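Local coordinates for acetyl-CoA C-acetyltransferase (Syntrophomonas wolfei subsp. wolfei, PDB 7N7Z), which probably catalyses the reversible thiolase reaction that joins two acetyl-CoA molecules into acetoacetyl-CoA and free coenzyme A, at residues E7-M13 and L273-L279; G24-V28 and P205-K209; M96-E100 and G281-E285; K171-T175 and L328-M333. All blocks are in the same frame, centred on the assembly; numbering follows the deposited sequence.

Interaction 1. Residues E7-M13 and L273-L279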
loop_
_atom_site.group_PDB
_atom_site.type_symbol
_atom_site.label_atom_id
_atom_site.label_comp_id
_atom_site.label_asym_id
_atom_site.label_seq_id
_atom_site.Cartn_x
_atom_site.Cartn_y
_atom_site.Cartn_z
ATOM N N GLU B 7 -33.455 -34.628 -15.754
ATOM C CA GLU B 7 -34.149 -33.370 -15.523
ATOM C C GLU B 7 -33.707 -32.800 -14.181
ATOM O O GLU B 7 -33.532 -33.539 -13.209
ATOM C CB GLU B 7 -35.665 -33.568 -15.533
ATOM C CG GLU B 7 -36.292 -33.512 -16.916
ATOM C CD GLU B 7 -37.720 -34.026 -16.930
ATOM O OE1 GLU B 7 -38.598 -33.330 -17.481
ATOM O OE2 GLU B 7 -37.964 -35.125 -16.390
ATOM N N VAL B 8 -33.524 -31.483 -14.134
ATOM C CA VAL B 8 -33.030 -30.799 -12.945
ATOM C C VAL B 8 -34.129 -29.900 -12.398
ATOM O O VAL B 8 -34.874 -29.274 -13.161
ATOM C CB VAL B 8 -31.757 -29.986 -13.254
ATOM C CG1 VAL B 8 -31.208 -29.359 -11.983
ATOM C CG2 VAL B 8 -30.713 -30.877 -13.917
ATOM N N VAL B 9 -34.223 -29.837 -11.069
ATOM C CA VAL B 9 -35.207 -29.012 -10.386
ATOM C C VAL B 9 -34.505 -28.211 -9.296
ATOM O O VAL B 9 -33.407 -28.551 -8.848
ATOM C CB VAL B 9 -36.355 -29.848 -9.776
ATOM C CG1 VAL B 9 -37.138 -30.557 -10.870
ATOM C CG2 VAL B 9 -35.812 -30.852 -8.764
ATOM N N VAL B 10 -35.160 -27.133 -8.873
ATOM C CA VAL B 10 -34.712 -26.312 -7.755
ATOM C C VAL B 10 -35.610 -26.614 -6.565
ATOM O O VAL B 10 -36.841 -26.619 -6.695
ATOM C CB VAL B 10 -34.745 -24.812 -8.100
ATOM C CG1 VAL B 10 -34.053 -24.003 -7.011
ATOM C CG2 VAL B 10 -34.104 -24.566 -9.455
ATOM N N VAL B 11 -35.000 -26.861 -5.410
ATOM C CA VAL B 11 -35.742 -27.245 -4.218
ATOM C C VAL B 11 -35.711 -26.173 -3.135
ATOM O O VAL B 11 -36.622 -26.145 -2.293
ATOM C CB VAL B 11 -35.224 -28.586 -3.655
ATOM C CG1 VAL B 11 -36.048 -29.026 -2.458
ATOM C CG2 VAL B 11 -35.256 -29.656 -4.736
ATOM N N GLY B 12 -34.715 -25.300 -3.126
ATOM C CA GLY B 12 -34.650 -24.231 -2.145
ATOM C C GLY B 12 -33.968 -23.020 -2.738
ATOM O O GLY B 12 -33.059 -23.143 -3.566
ATOM N N MET B 13 -34.414 -21.839 -2.314
ATOM C CA MET B 13 -33.892 -20.584 -2.837
ATOM C C MET B 13 -33.960 -19.520 -1.754
ATOM O O MET B 13 -34.927 -19.465 -0.991
ATOM C CB MET B 13 -34.681 -20.122 -4.066
ATOM C CG MET B 13 -34.613 -21.081 -5.237
ATOM S SD MET B 13 -35.571 -20.505 -6.646
ATOM C CE MET B 13 -34.288 -19.756 -7.633
ATOM N N LEU B 273 -39.158 -34.530 -1.264
ATOM C CA LEU B 273 -39.103 -33.078 -1.194
ATOM C C LEU B 273 -39.958 -32.454 -2.293
ATOM O O LEU B 273 -40.396 -33.118 -3.236
ATOM C CB LEU B 273 -37.656 -32.589 -1.300
ATOM C CG LEU B 273 -36.684 -33.162 -0.267
ATOM C CD1 LEU B 273 -35.274 -32.664 -0.536
ATOM C CD2 LEU B 273 -37.116 -32.806 1.150
ATOM N N LYS B 274 -40.185 -31.147 -2.160
ATOM C CA LYS B 274 -41.060 -30.418 -3.064
ATOM C C LYS B 274 -40.226 -29.686 -4.104
ATOM O O LYS B 274 -39.530 -28.721 -3.753
ATOM C CB LYS B 274 -41.922 -29.429 -2.280
ATOM C CG LYS B 274 -42.916 -28.643 -3.131
ATOM C CD LYS B 274 -42.682 -27.140 -3.033
ATOM C CE LYS B 274 -43.621 -26.480 -2.036
ATOM N NZ LYS B 274 -43.250 -25.053 -1.793
ATOM N N PRO B 275 -40.251 -30.090 -5.377
ATOM C CA PRO B 275 -39.530 -29.323 -6.402
ATOM C C PRO B 275 -40.265 -28.029 -6.723
ATOM O O PRO B 275 -41.457 -28.038 -7.040
ATOM C CB PRO B 275 -39.496 -30.272 -7.604
ATOM C CG PRO B 275 -40.683 -31.153 -7.422
ATOM C CD PRO B 275 -40.889 -31.298 -5.935
ATOM N N LEU B 276 -39.542 -26.911 -6.638
ATOM C CA LEU B 276 -40.163 -25.607 -6.848
ATOM C C LEU B 276 -40.341 -25.296 -8.330
ATOM O O LEU B 276 -41.398 -24.805 -8.740
ATOM C CB LEU B 276 -39.331 -24.519 -6.169
ATOM C CG LEU B 276 -38.943 -24.808 -4.717
ATOM C CD1 LEU B 276 -38.197 -23.634 -4.103
ATOM C CD2 LEU B 276 -40.173 -25.141 -3.897
ATOM N N MET B 277 -39.326 -25.565 -9.148
ATOM C CA MET B 277 -39.459 -25.397 -10.588
ATOM C C MET B 277 -38.362 -26.200 -11.274
ATOM O O MET B 277 -37.391 -26.629 -10.645
ATOM C CB MET B 277 -39.409 -23.918 -10.988
ATOM C CG MET B 277 -38.111 -23.211 -10.662
ATOM S SD MET B 277 -38.126 -21.502 -11.243
ATOM C CE MET B 277 -36.650 -20.861 -10.460
ATOM N N LYS B 278 -38.538 -26.401 -12.576
ATOM C CA LYS B 278 -37.683 -27.274 -13.369
ATOM C C LYS B 278 -36.903 -26.452 -14.384
ATOM O O LYS B 278 -37.481 -25.623 -15.096
ATOM C CB LYS B 278 -38.514 -28.341 -14.087
ATOM C CG LYS B 278 -37.803 -28.996 -15.266
ATOM C CD LYS B 278 -38.414 -30.349 -15.613
ATOM C CE LYS B 278 -39.918 -30.245 -15.792
ATOM N NZ LYS B 278 -40.515 -31.453 -16.426
ATOM N N LEU B 279 -35.597 -26.691 -14.451
ATOM C CA LEU B 279 -34.767 -26.058 -15.466
ATOM C C LEU B 279 -35.259 -26.440 -16.855
ATOM O O LEU B 279 -35.362 -27.626 -17.185
ATOM C CB LEU B 279 -33.310 -26.480 -15.282
ATOM C CG LEU B 279 -32.311 -25.957 -16.317
ATOM C CD1 LEU B 279 -32.204 -24.441 -16.251
ATOM C CD2 LEU B 279 -30.950 -26.601 -16.106
HETATM O O HOH W 1 -34.280 -29.736 -16.549
HETATM O O HOH W 2 -39.032 -27.295 -1.867
#
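Val-10 is bonded through both of its backbone polar groups. Its N donates to Met-277 O at 2.9 Å, and its O accepts Leu-276 N at 2.7 Å, nearly head-on (C=O...N 171°). A third backbone bond runs from Leu-279 N to Val-8 O (3.0 Å), and between these bonds Val-9 faces Lys-278 as an antiparallel non-hydrogen-bonded pair. At the outer end Lys-278 NZ forms a salt bridge with Glu-7 OE1 at 2.9 Å, meeting the oxygen from above the carboxylate plane (47° out of it); a bend at chi3 (52°) turns the lysine's ammonium toward it. Replacing Lys-278 by a methionine would probably leave the Glu-7 carboxylate without its ionic mate here. This pairing of strands 8-20 and 277-285 is the seam where the N-terminal half of the thiolase fold meets the C-terminal half in one mixed sheet. Apolar contacts flank the ladder. Val-9 CB lies alongside Pro-275 CB at 3.8 Å, and the Leu-276 side chain rests against the backbone carbonyls of Val-10 and Val-11. Met-13 crosses Met-277 at about a right angle, the two CE methyls 3.8 Å apart. Further out, a water takes Val-8 N as donor (3.1 Å) and donates a hydrogen bond to Leu-279 O. On the second shell, helix 94-107 lies against Val-8 and Leu-279 through Cys-103, Tyr-372 of helix 360-378 touches Leu-276 and Met-277, and strand 254-264 hydrogen-bonds the other edge at Val-9, Val-11 and Gly-12.

Interaction 2. Residues G24-V28 and P205-K209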
loop_
_atom_site.group_PDB
_atom_site.type_symbol
_atom_site.label_atom_id
_atom_site.label_comp_id
_atom_site.label_asym_id
_atom_site.label_seq_id
_atom_site.Cartn_x
_atom_site.Cartn_y
_atom_site.Cartn_z
ATOM N N GLY B 24 -25.652 -0.888 4.902
ATOM C CA GLY B 24 -26.081 -1.729 6.006
ATOM C C GLY B 24 -25.268 -2.998 6.166
ATOM O O GLY B 24 -25.085 -3.484 7.286
ATOM N N LEU B 25 -24.774 -3.555 5.061
ATOM C CA LEU B 25 -24.053 -4.820 5.083
ATOM C C LEU B 25 -22.551 -4.649 4.890
ATOM O O LEU B 25 -21.846 -5.643 4.686
ATOM C CB LEU B 25 -24.610 -5.757 4.011
ATOM C CG LEU B 25 -26.121 -5.986 4.050
ATOM C CD1 LEU B 25 -26.549 -6.858 2.880
ATOM C CD2 LEU B 25 -26.543 -6.609 5.372
ATOM N N ALA B 26 -22.044 -3.417 4.958
ATOM C CA ALA B 26 -20.624 -3.181 4.734
ATOM C C ALA B 26 -19.746 -3.937 5.723
ATOM O O ALA B 26 -18.571 -4.183 5.429
ATOM C CB ALA B 26 -20.326 -1.684 4.817
ATOM N N SER B 27 -20.284 -4.305 6.882
ATOM C CA SER B 27 -19.529 -5.015 7.905
ATOM C C SER B 27 -19.533 -6.525 7.709
ATOM O O SER B 27 -18.866 -7.232 8.472
ATOM C CB SER B 27 -20.094 -4.688 9.290
ATOM O OG SER B 27 -21.511 -4.721 9.274
ATOM N N VAL B 28 -20.262 -7.034 6.721
ATOM C CA VAL B 28 -20.426 -8.468 6.508
ATOM C C VAL B 28 -19.641 -8.851 5.261
ATOM O O VAL B 28 -19.999 -8.458 4.143
ATOM C CB VAL B 28 -21.905 -8.855 6.375
ATOM C CG1 VAL B 28 -22.074 -10.365 6.495
ATOM C CG2 VAL B 28 -22.736 -8.136 7.428
ATOM N N PRO B 205 -32.895 -12.549 6.499
ATOM C CA PRO B 205 -32.271 -11.344 7.057
ATOM C C PRO B 205 -30.825 -11.582 7.462
ATOM O O PRO B 205 -30.408 -12.706 7.753
ATOM C CB PRO B 205 -33.143 -11.019 8.276
ATOM C CG PRO B 205 -33.771 -12.312 8.658
ATOM C CD PRO B 205 -33.926 -13.108 7.393
ATOM N N VAL B 206 -30.057 -10.495 7.467
ATOM C CA VAL B 206 -28.666 -10.496 7.902
ATOM C C VAL B 206 -28.588 -9.743 9.223
ATOM O O VAL B 206 -29.041 -8.595 9.318
ATOM C CB VAL B 206 -27.744 -9.856 6.851
ATOM C CG1 VAL B 206 -26.306 -9.833 7.353
ATOM C CG2 VAL B 206 -27.844 -10.606 5.534
ATOM N N VAL B 207 -28.010 -10.383 10.233
ATOM C CA VAL B 207 -27.971 -9.846 11.587
ATOM C C VAL B 207 -26.576 -9.293 11.851
ATOM O O VAL B 207 -25.581 -10.025 11.773
ATOM C CB VAL B 207 -28.348 -10.920 12.620
ATOM C CG1 VAL B 207 -28.115 -10.403 14.017
ATOM C CG2 VAL B 207 -29.799 -11.335 12.442
ATOM N N ILE B 208 -26.504 -8.003 12.165
ATOM C CA ILE B 208 -25.244 -7.344 12.495
ATOM C C ILE B 208 -25.044 -7.446 14.002
ATOM O O ILE B 208 -25.865 -6.946 14.781
ATOM C CB ILE B 208 -25.239 -5.875 12.039
ATOM C CG1 ILE B 208 -25.858 -5.717 10.641
ATOM C CG2 ILE B 208 -23.819 -5.309 12.090
ATOM C CD1 ILE B 208 -24.946 -6.093 9.486
ATOM N N LYS B 209 -23.953 -8.089 14.417
ATOM C CA LYS B 209 -23.700 -8.349 15.835
ATOM C C LYS B 209 -22.885 -7.203 16.437
ATOM O O LYS B 209 -21.712 -7.338 16.793
ATOM C CB LYS B 209 -22.995 -9.687 16.011
ATOM C CG LYS B 209 -23.885 -10.892 15.774
ATOM C CD LYS B 209 -24.650 -11.274 17.031
ATOM C CE LYS B 209 -25.579 -12.452 16.778
ATOM N NZ LYS B 209 -24.834 -13.676 16.373
#
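Leu-25 O accepts Val-28 N at 2.9 Å, closing a type I beta turn whose first and last side chains both lean on Val-206. From Leu-25 it is CD2 that arrives, 3.8 Å from Val-206 CB and at an oblique angle to that side chain. Val-28 and Val-206 instead reach toward each other tip to tip, with CG2 of the former 4.0 Å from CG1 of the latter. Ile-208 supplies the other half of the contact by way of its CD1, which a bent chain (chi1 -42°, chi2 -79°) carries to Gly-24 O and the Val-28 methyl. There CD1 sits 3.6 Å from Val-28 CG2 and 3.4 Å from Gly-24 O, while the CG2 branch of Ile-208 is 3.7 Å from Ser-27 OG. Shortened to an alanine, Ile-208 is likely to open a gap between Gly-24 and Val-28 and deprive the Val-28 methyl of its nearest neighbour on the strand. Leu-33 of helix 30-45 touches Leu-25, Val-28 and Val-206. The contact thus joins the loop after strand 8-20 to the small antiparallel pair 206-208/215-217, which in the sequence falls between strands 113-121 and 254-264, the position of the loop-domain insertion of thiolases.

Interaction 3. Residues M96-E100 and G281-E285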
loop_
_atom_site.group_PDB
_atom_site.type_symbol
_atom_site.label_atom_id
_atom_site.label_comp_id
_atom_site.label_asym_id
_atom_site.label_seq_id
_atom_site.Cartn_x
_atom_site.Cartn_y
_atom_site.Cartn_z
ATOM N N MET B 96 -25.551 -17.011 -12.681
ATOM C CA MET B 96 -26.282 -17.787 -13.676
ATOM C C MET B 96 -25.393 -18.838 -14.334
ATOM O O MET B 96 -25.895 -19.879 -14.774
ATOM C CB MET B 96 -26.882 -16.842 -14.722
ATOM C CG MET B 96 -27.628 -17.541 -15.855
ATOM S SD MET B 96 -29.004 -16.642 -16.629
ATOM C CE MET B 96 -29.891 -15.976 -15.220
ATOM N N ARG B 97 -24.078 -18.594 -14.401
ATOM C CA ARG B 97 -23.159 -19.604 -14.919
ATOM C C ARG B 97 -22.875 -20.680 -13.878
ATOM O O ARG B 97 -22.754 -21.861 -14.220
ATOM C CB ARG B 97 -21.850 -18.955 -15.380
ATOM C CG ARG B 97 -20.930 -19.888 -16.172
ATOM C CD ARG B 97 -21.567 -20.343 -17.485
ATOM N NE ARG B 97 -20.762 -21.339 -18.185
ATOM C CZ ARG B 97 -19.877 -21.064 -19.136
ATOM N NH1 ARG B 97 -19.626 -19.821 -19.513
ATOM N NH2 ARG B 97 -19.226 -22.065 -19.724
ATOM N N ALA B 98 -22.755 -20.291 -12.605
ATOM C CA ALA B 98 -22.688 -21.283 -11.538
ATOM C C ALA B 98 -23.902 -22.199 -11.579
ATOM O O ALA B 98 -23.785 -23.413 -11.374
ATOM C CB ALA B 98 -22.586 -20.591 -10.179
ATOM N N THR B 99 -25.079 -21.630 -11.847
ATOM C CA THR B 99 -26.286 -22.438 -11.965
ATOM C C THR B 99 -26.164 -23.443 -13.103
ATOM O O THR B 99 -26.527 -24.614 -12.947
ATOM C CB THR B 99 -27.499 -21.531 -12.177
ATOM O OG1 THR B 99 -27.684 -20.704 -11.021
ATOM C CG2 THR B 99 -28.756 -22.353 -12.418
ATOM N N GLU B 100 -25.650 -23.005 -14.254
ATOM C CA GLU B 100 -25.498 -23.912 -15.387
ATOM C C GLU B 100 -24.512 -25.028 -15.068
ATOM O O GLU B 100 -24.804 -26.212 -15.279
ATOM C CB GLU B 100 -25.046 -23.135 -16.624
ATOM C CG GLU B 100 -25.228 -23.904 -17.923
ATOM C CD GLU B 100 -24.681 -23.167 -19.131
ATOM O OE1 GLU B 100 -25.345 -23.186 -20.190
ATOM O OE2 GLU B 100 -23.584 -22.577 -19.030
ATOM N N GLY B 281 -34.104 -24.296 -19.834
ATOM C CA GLY B 281 -32.971 -23.985 -20.680
ATOM C C GLY B 281 -32.081 -22.963 -20.014
ATOM O O GLY B 281 -32.485 -22.277 -19.070
ATOM N N ILE B 282 -30.855 -22.874 -20.520
ATOM C CA ILE B 282 -29.861 -21.949 -19.987
ATOM C C ILE B 282 -28.663 -21.961 -20.926
ATOM O O ILE B 282 -28.192 -23.029 -21.329
ATOM C CB ILE B 282 -29.457 -22.326 -18.551
ATOM C CG1 ILE B 282 -28.484 -21.290 -17.983
ATOM C CG2 ILE B 282 -28.841 -23.716 -18.517
ATOM C CD1 ILE B 282 -28.378 -21.321 -16.474
ATOM N N CYS B 283 -28.165 -20.784 -21.287
ATOM C CA CYS B 283 -27.078 -20.700 -22.254
ATOM C C CYS B 283 -26.475 -19.306 -22.195
ATOM O O CYS B 283 -27.001 -18.405 -21.538
ATOM C CB CYS B 283 -27.566 -21.021 -23.670
ATOM S SG CYS B 283 -28.772 -19.844 -24.332
ATOM N N SER B 284 -25.355 -19.147 -22.893
ATOM C CA SER B 284 -24.687 -17.867 -23.043
ATOM C C SER B 284 -24.708 -17.441 -24.505
ATOM O O SER B 284 -24.929 -18.251 -25.412
ATOM C CB SER B 284 -23.237 -17.935 -22.546
ATOM O OG SER B 284 -23.173 -18.415 -21.215
ATOM N N GLU B 285 -24.482 -16.149 -24.723
ATOM C CA GLU B 285 -24.341 -15.603 -26.066
ATOM C C GLU B 285 -23.782 -14.191 -25.964
ATOM O O GLU B 285 -24.350 -13.341 -25.270
ATOM C CB GLU B 285 -25.676 -15.608 -26.811
ATOM C CG GLU B 285 -25.574 -15.134 -28.258
ATOM C CD GLU B 285 -24.884 -16.142 -29.164
ATOM O OE1 GLU B 285 -24.699 -17.303 -28.739
ATOM O OE2 GLU B 285 -24.522 -15.772 -30.302
HETATM O O HOH W 3 -22.423 -20.800 -21.391
#
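Ile-282 provides the apolar part of the contact, pushing its CD1 against one turn of the helix. That methyl is 3.9 Å from Met-96 CG, 3.8 Å from Glu-100 CB and 3.3 Å from Met-96 O; its CG2 branch is 3.7 Å from Glu-100 CG. With Glu-100 CG anti to the backbone N (chi1 -164°) and the chain extended, the carboxylate reaches the strand backbone.

Among the polar contacts, Glu-100 OE1 and Ile-282 O are two acceptors only 3.1 Å apart. The closeness is probably made tolerable by Lys-110 of the second subunit, whose NZ forms a salt bridge with the carboxylate and a weak hydrogen bond with Ile-282 O. Glu-100 OE2 accepts a hydrogen bond from a water (3.2 Å) that also binds Ser-284 OG.

Of the charges, Arg-97 NE lies 3.2 Å from Glu-100 OE2 without a directed N-H. Arg-97 NH1 hydrogen-bonds Gln-90 of its own chain, and NH2 forms a salt bridge with Glu-54 of the second subunit.

Helix 96-100 and strand 281-285 make 126° between their N-to-C directions: a buried helix of the N-terminal half packs on the first strand of the C-terminal half, consistent with the central helical layer of the thiolase fold.

Interaction 4. Residues K171-T175 and L328-M333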
loop_
_atom_site.group_PDB
_atom_site.type_symbol
_atom_site.label_atom_id
_atom_site.label_comp_id
_atom_site.label_asym_id
_atom_site.label_seq_id
_atom_site.Cartn_x
_atom_site.Cartn_y
_atom_site.Cartn_z
ATOM N N LYS B 171 -25.777 4.773 -30.292
ATOM C CA LYS B 171 -26.112 3.984 -31.474
ATOM C C LYS B 171 -27.601 4.062 -31.785
ATOM O O LYS B 171 -27.996 4.352 -32.920
ATOM C CB LYS B 171 -25.680 2.530 -31.270
ATOM C CG LYS B 171 -25.973 1.622 -32.456
ATOM C CD LYS B 171 -25.799 0.155 -32.095
ATOM C CE LYS B 171 -26.263 -0.745 -33.231
ATOM N NZ LYS B 171 -26.247 -2.185 -32.852
ATOM N N TYR B 172 -28.443 3.795 -30.791
ATOM C CA TYR B 172 -29.888 3.825 -30.970
ATOM C C TYR B 172 -30.491 5.192 -30.679
ATOM O O TYR B 172 -31.712 5.348 -30.781
ATOM C CB TYR B 172 -30.547 2.773 -30.076
ATOM C CG TYR B 172 -30.232 1.354 -30.486
ATOM C CD1 TYR B 172 -30.652 0.857 -31.712
ATOM C CD2 TYR B 172 -29.510 0.514 -29.651
ATOM C CE1 TYR B 172 -30.367 -0.440 -32.093
ATOM C CE2 TYR B 172 -29.219 -0.784 -30.024
ATOM C CZ TYR B 172 -29.649 -1.255 -31.245
ATOM O OH TYR B 172 -29.362 -2.548 -31.620
ATOM N N GLY B 173 -29.674 6.177 -30.322
ATOM C CA GLY B 173 -30.174 7.515 -30.085
ATOM C C GLY B 173 -31.166 7.590 -28.945
ATOM O O GLY B 173 -32.245 8.173 -29.090
ATOM N N ILE B 174 -30.819 6.999 -27.807
ATOM C CA ILE B 174 -31.636 7.081 -26.604
ATOM C C ILE B 174 -31.275 8.363 -25.870
ATOM O O ILE B 174 -30.094 8.695 -25.713
ATOM C CB ILE B 174 -31.426 5.846 -25.708
ATOM C CG1 ILE B 174 -31.870 4.577 -26.442
ATOM C CG2 ILE B 174 -32.191 5.998 -24.401
ATOM C CD1 ILE B 174 -31.289 3.305 -25.863
ATOM N N THR B 175 -32.291 9.086 -25.414
ATOM C CA THR B 175 -32.104 10.390 -24.800
ATOM C C THR B 175 -32.246 10.309 -23.285
ATOM O O THR B 175 -32.785 9.347 -22.732
ATOM C CB THR B 175 -33.108 11.399 -25.364
ATOM O OG1 THR B 175 -34.442 10.964 -25.075
ATOM C CG2 THR B 175 -32.938 11.536 -26.866
ATOM N N LEU B 328 -33.322 0.101 -22.789
ATOM C CA LEU B 328 -33.989 0.623 -23.977
ATOM C C LEU B 328 -33.279 0.184 -25.251
ATOM O O LEU B 328 -33.915 0.059 -26.303
ATOM C CB LEU B 328 -34.071 2.147 -23.902
ATOM C CG LEU B 328 -34.862 2.717 -22.721
ATOM C CD1 LEU B 328 -34.955 4.230 -22.831
ATOM C CD2 LEU B 328 -36.256 2.110 -22.627
ATOM N N GLY B 329 -31.970 -0.058 -25.177
ATOM C CA GLY B 329 -31.277 -0.645 -26.311
ATOM C C GLY B 329 -31.681 -2.089 -26.540
ATOM O O GLY B 329 -31.807 -2.535 -27.683
ATOM N N VAL B 330 -31.894 -2.838 -25.456
ATOM C CA VAL B 330 -32.351 -4.218 -25.588
ATOM C C VAL B 330 -33.741 -4.256 -26.208
ATOM O O VAL B 330 -34.020 -5.073 -27.095
ATOM C CB VAL B 330 -32.322 -4.922 -24.217
ATOM C CG1 VAL B 330 -33.114 -6.221 -24.267
ATOM C CG2 VAL B 330 -30.886 -5.184 -23.787
ATOM N N VAL B 331 -34.636 -3.375 -25.751
ATOM C CA VAL B 331 -35.969 -3.292 -26.346
ATOM C C VAL B 331 -35.863 -3.050 -27.844
ATOM O O VAL B 331 -36.579 -3.667 -28.642
ATOM C CB VAL B 331 -36.796 -2.187 -25.659
ATOM C CG1 VAL B 331 -38.134 -2.005 -26.368
ATOM C CG2 VAL B 331 -37.012 -2.511 -24.193
ATOM N N ARG B 332 -34.969 -2.147 -28.250
ATOM C CA ARG B 332 -34.836 -1.822 -29.665
ATOM C C ARG B 332 -34.272 -3.001 -30.450
ATOM O O ARG B 332 -34.829 -3.395 -31.481
ATOM C CB ARG B 332 -33.952 -0.586 -29.836
ATOM C CG ARG B 332 -34.032 0.042 -31.219
ATOM C CD ARG B 332 -35.275 0.903 -31.375
ATOM N NE ARG B 332 -35.230 2.086 -30.524
ATOM C CZ ARG B 332 -34.521 3.175 -30.791
ATOM N NH1 ARG B 332 -33.783 3.269 -31.885
ATOM N NH2 ARG B 332 -34.554 4.195 -29.938
ATOM N N MET B 333 -33.165 -3.579 -29.978
ATOM C CA MET B 333 -32.571 -4.702 -30.696
ATOM C C MET B 333 -33.536 -5.879 -30.764
ATOM O O MET B 333 -33.600 -6.580 -31.782
ATOM C CB MET B 333 -31.260 -5.127 -30.035
ATOM C CG MET B 333 -30.593 -6.304 -30.736
ATOM S SD MET B 333 -28.928 -6.667 -30.147
ATOM C CE MET B 333 -28.416 -7.892 -31.351
#
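Tyr-172 meets helix 324-336 along its whole side chain. Its CB lies over one face of the Arg-332 guanidinium, 3.7 Å from Arg-332 NH1. Next, CD1 is 3.5 Å from Arg-332 CG, and over that ring face Arg-332 CB makes a CH-pi contact, 4.2 Å from the centroid. On the other flank CD2 is 4.0 Å from Gly-329 CA; a side chain on this glycine would begin close to CD2, so its absence lets the ring come in. At the tip, Tyr-172 OH lies 3.6 Å from Met-333 CB. The same hydroxyl receives a weak bond from Lys-171 NZ, whose chain runs across the opposite ring face.

Bends at chi2 (80°) and chi3 (67°) fold Arg-332 back until NH1 and NH2 both reach Tyr-172 O, the first at 3.1 Å; both bonds are weak and bent. The ring and guanidinium planes stand 70° apart. Beyond the glycine, Ile-174 CD1 packs on Leu-328 CB (3.6 Å) and Gly-329 N (3.5 Å).

The charged group thus sits at the C-terminal end of helix 161-172, where Gly-173, with positive phi, is the C-prime residue of a Schellman motif and Ile-174 N turns back to Ala-169 O.

In the fold
From the N terminus, residues 7-13 start strand 8-20, and interaction 1 closes a loop of about 260 residues by pairing them with 273-279. Interaction 2 lies wholly within that loop and ties the segment after strand 8-20 to strand 206-208 of a small antiparallel pair. Interaction 3 starts inside both loops and ends beyond them at 281-285, on the strand interaction 1 also uses, so it crosses both. Interaction 4 crosses all three, from helix 161-172 to helix 324-336. Interactions 1, 3 and 4 each link the N- and C-terminal thiolase regions, whereas interaction 2 stays in the N-terminal one, its centre about 38 Å from that of interaction 4.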